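Local coordinates for protein ubiquitin-like-specific protease 2 (Saccharomyces cerevisiae, PDB 5LNB) that cleaves SUMO from modified proteins as a cysteine protease of the C48 family, this chain holding its catalytic domain, at residues F44-V49 against Q209-D214. Numbering follows the deposited sequence.
Sequences FNKDWV and QPNMSD
Ser213 gives its hydroxyl to the backbone of Lys46: OG donates to Lys46 O at 2.8 Å, in the one direct hydrogen bond joining 44-49 to 209-214. With chi1 at 66°, OG is tucked between its own backbone N and carbonyl carbon, and it meets the acceptor 15° off the carbonyl plane. A water makes a second link, giving a hydrogen to Ser213 O (2.6 Å) and accepting one from Val49 N (3.1 Å). Asp47 O and Ser213 O, both acceptors, lie 3.4 Å apart; Arg265 serves both oxygens, NH1 bonding to Asp47 O and NH2 weakly to Ser213 O, which probably helps them sit this close, and it also forms a salt bridge to Asp214 OD1. The 209-214 loop runs straight into helix 215-228, consistent with the C48 pattern, in which the nucleophilic cysteine follows directly. In 44-49, Trp48 meets Trp123 with nearly parallel rings; in related SUMO proteases the corresponding tryptophans line the tunnel for the diglycine tail, so the contact probably joins one wall of that tunnel to the nucleophile loop. The remaining touch is looser. Lys46, extended beyond CG, reaches across Asp214 and Asn211, its CG 3.8 Å from Asp214 OD1 and its NZ 4.1 Å from Asn211 ND2, with no salt bridge to the aspartate. Within the loop, Asn211 ND2 donates to Asp214 OD2 at 2.9 Å, nearly straight (165°) and above the carboxylate plane, while its backbone N bonds to Gln209 OE1. Putting an alanine in place of Asn211 would probably deprive Asp214 OD2 of this amide donor, leaving the carboxylate held through OD1 by Arg265 and its rotation less fixed.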
loop_
_atom_site.group_PDB
_atom_site.type_symbol
_atom_site.label_atom_id
_atom_site.label_comp_id
_atom_site.label_asym_id
_atom_site.label_seq_id
_atom_site.Cartn_x
_atom_site.Cartn_y
_atom_site.Cartn_z
ATOM N N PHE A 44 5.839 -8.837 16.442
ATOM C CA PHE A 44 5.522 -9.681 17.582
ATOM C C PHE A 44 4.308 -9.127 18.317
ATOM O O PHE A 44 3.987 -7.938 18.228
ATOM C CB PHE A 44 6.720 -9.794 18.527
ATOM C CG PHE A 44 7.831 -10.655 17.993
ATOM C CD1 PHE A 44 7.822 -12.027 18.200
ATOM C CD2 PHE A 44 8.875 -10.097 17.279
ATOM C CE1 PHE A 44 8.845 -12.826 17.712
ATOM C CE2 PHE A 44 9.896 -10.889 16.784
ATOM C CZ PHE A 44 9.882 -12.254 17.003
ATOM N N ASN A 45 3.615 -10.018 19.028
ATOM C CA ASN A 45 2.414 -9.650 19.770
ATOM C C ASN A 45 1.433 -8.905 18.873
ATOM O O ASN A 45 0.951 -9.455 17.877
ATOM C CB ASN A 45 2.777 -8.795 20.988
ATOM C CG ASN A 45 3.799 -9.468 21.898
ATOM O OD1 ASN A 45 3.617 -10.612 22.332
ATOM N ND2 ASN A 45 4.889 -8.759 22.181
ATOM N N LYS A 46 1.142 -7.651 19.215
ATOM C CA LYS A 46 0.280 -6.789 18.419
ATOM C C LYS A 46 0.859 -5.387 18.369
ATOM O O LYS A 46 0.141 -4.393 18.516
ATOM C CB LYS A 46 -1.149 -6.760 18.970
ATOM C CG LYS A 46 -1.856 -8.100 18.912
ATOM C CD LYS A 46 -3.094 -8.109 19.741
ATOM C CE LYS A 46 -3.660 -9.517 19.831
ATOM N NZ LYS A 46 -4.915 -9.537 20.624
ATOM N N ASP A 47 2.171 -5.286 18.181
ATOM C CA ASP A 47 2.811 -3.981 18.139
ATOM C C ASP A 47 2.385 -3.214 16.896
ATOM O O ASP A 47 2.049 -3.797 15.860
ATOM C CB ASP A 47 4.331 -4.124 18.160
ATOM C CG ASP A 47 4.869 -4.496 19.534
ATOM O OD1 ASP A 47 4.070 -4.752 20.457
ATOM O OD2 ASP A 47 6.104 -4.521 19.686
ATOM N N TRP A 48 2.388 -1.887 17.015
ATOM C CA TRP A 48 2.184 -1.023 15.859
ATOM C C TRP A 48 3.178 -1.376 14.757
ATOM O O TRP A 48 4.363 -1.575 15.017
ATOM C CB TRP A 48 2.329 0.449 16.261
ATOM C CG TRP A 48 2.207 1.388 15.092
ATOM C CD1 TRP A 48 1.079 1.662 14.366
ATOM C CD2 TRP A 48 3.258 2.160 14.501
ATOM N NE1 TRP A 48 1.362 2.566 13.370
ATOM C CE2 TRP A 48 2.695 2.884 13.429
ATOM C CE3 TRP A 48 4.621 2.316 14.779
ATOM C CZ2 TRP A 48 3.447 3.740 12.633
ATOM C CZ3 TRP A 48 5.363 3.170 13.989
ATOM C CH2 TRP A 48 4.776 3.870 12.930
ATOM N N VAL A 49 2.684 -1.490 13.532
ATOM C CA VAL A 49 3.529 -1.831 12.393
ATOM C C VAL A 49 4.193 -0.553 11.886
ATOM O O VAL A 49 3.507 0.384 11.472
ATOM C CB VAL A 49 2.708 -2.507 11.285
ATOM C CG1 VAL A 49 3.562 -2.734 10.070
ATOM C CG2 VAL A 49 2.135 -3.830 11.778
ATOM N N GLN A 209 -11.785 -5.551 12.155
ATOM C CA GLN A 209 -11.306 -6.007 13.447
ATOM C C GLN A 209 -10.848 -4.760 14.193
ATOM O O GLN A 209 -10.032 -3.998 13.663
ATOM C CB GLN A 209 -10.177 -7.031 13.275
ATOM C CG GLN A 209 -10.073 -8.078 14.387
ATOM C CD GLN A 209 -9.449 -7.519 15.646
ATOM O OE1 GLN A 209 -8.654 -6.578 15.588
ATOM N NE2 GLN A 209 -9.812 -8.088 16.799
ATOM N N PRO A 210 -11.335 -4.517 15.406
ATOM C CA PRO A 210 -11.169 -3.201 16.038
ATOM C C PRO A 210 -9.806 -2.926 16.668
ATOM O O PRO A 210 -9.659 -1.876 17.299
ATOM C CB PRO A 210 -12.273 -3.200 17.108
ATOM C CG PRO A 210 -12.477 -4.627 17.445
ATOM C CD PRO A 210 -12.195 -5.417 16.196
ATOM N N ASN A 211 -8.790 -3.784 16.523
ATOM C CA ASN A 211 -7.457 -3.494 17.071
ATOM C C ASN A 211 -6.757 -2.477 16.184
ATOM O O ASN A 211 -6.307 -2.820 15.087
ATOM C CB ASN A 211 -6.587 -4.745 17.143
ATOM C CG ASN A 211 -7.172 -5.838 18.005
ATOM O OD1 ASN A 211 -8.100 -5.622 18.784
ATOM N ND2 ASN A 211 -6.625 -7.034 17.860
ATOM N N MET A 212 -6.603 -1.241 16.657
ATOM C CA MET A 212 -5.937 -0.252 15.815
ATOM C C MET A 212 -4.500 -0.667 15.504
ATOM O O MET A 212 -4.023 -0.478 14.377
ATOM C CB MET A 212 -5.966 1.132 16.465
ATOM C CG MET A 212 -5.440 2.223 15.520
ATOM S SD MET A 212 -5.918 3.884 16.014
ATOM C CE MET A 212 -4.899 4.109 17.466
ATOM N N SER A 213 -3.807 -1.265 16.478
ATOM C CA SER A 213 -2.411 -1.643 16.281
ATOM C C SER A 213 -2.236 -2.794 15.293
ATOM O O SER A 213 -1.118 -3.006 14.820
ATOM C CB SER A 213 -1.768 -1.989 17.627
ATOM O OG SER A 213 -2.326 -3.159 18.204
ATOM N N ASP A 214 -3.307 -3.531 14.959
ATOM C CA ASP A 214 -3.270 -4.492 13.857
ATOM C C ASP A 214 -3.534 -3.862 12.484
ATOM O O ASP A 214 -3.401 -4.559 11.469
ATOM C CB ASP A 214 -4.297 -5.616 14.056
ATOM C CG ASP A 214 -3.875 -6.656 15.105
ATOM O OD1 ASP A 214 -2.665 -6.782 15.414
ATOM O OD2 ASP A 214 -4.779 -7.358 15.615
HETATM O O HOH W 1 -0.395 -1.383 12.916
#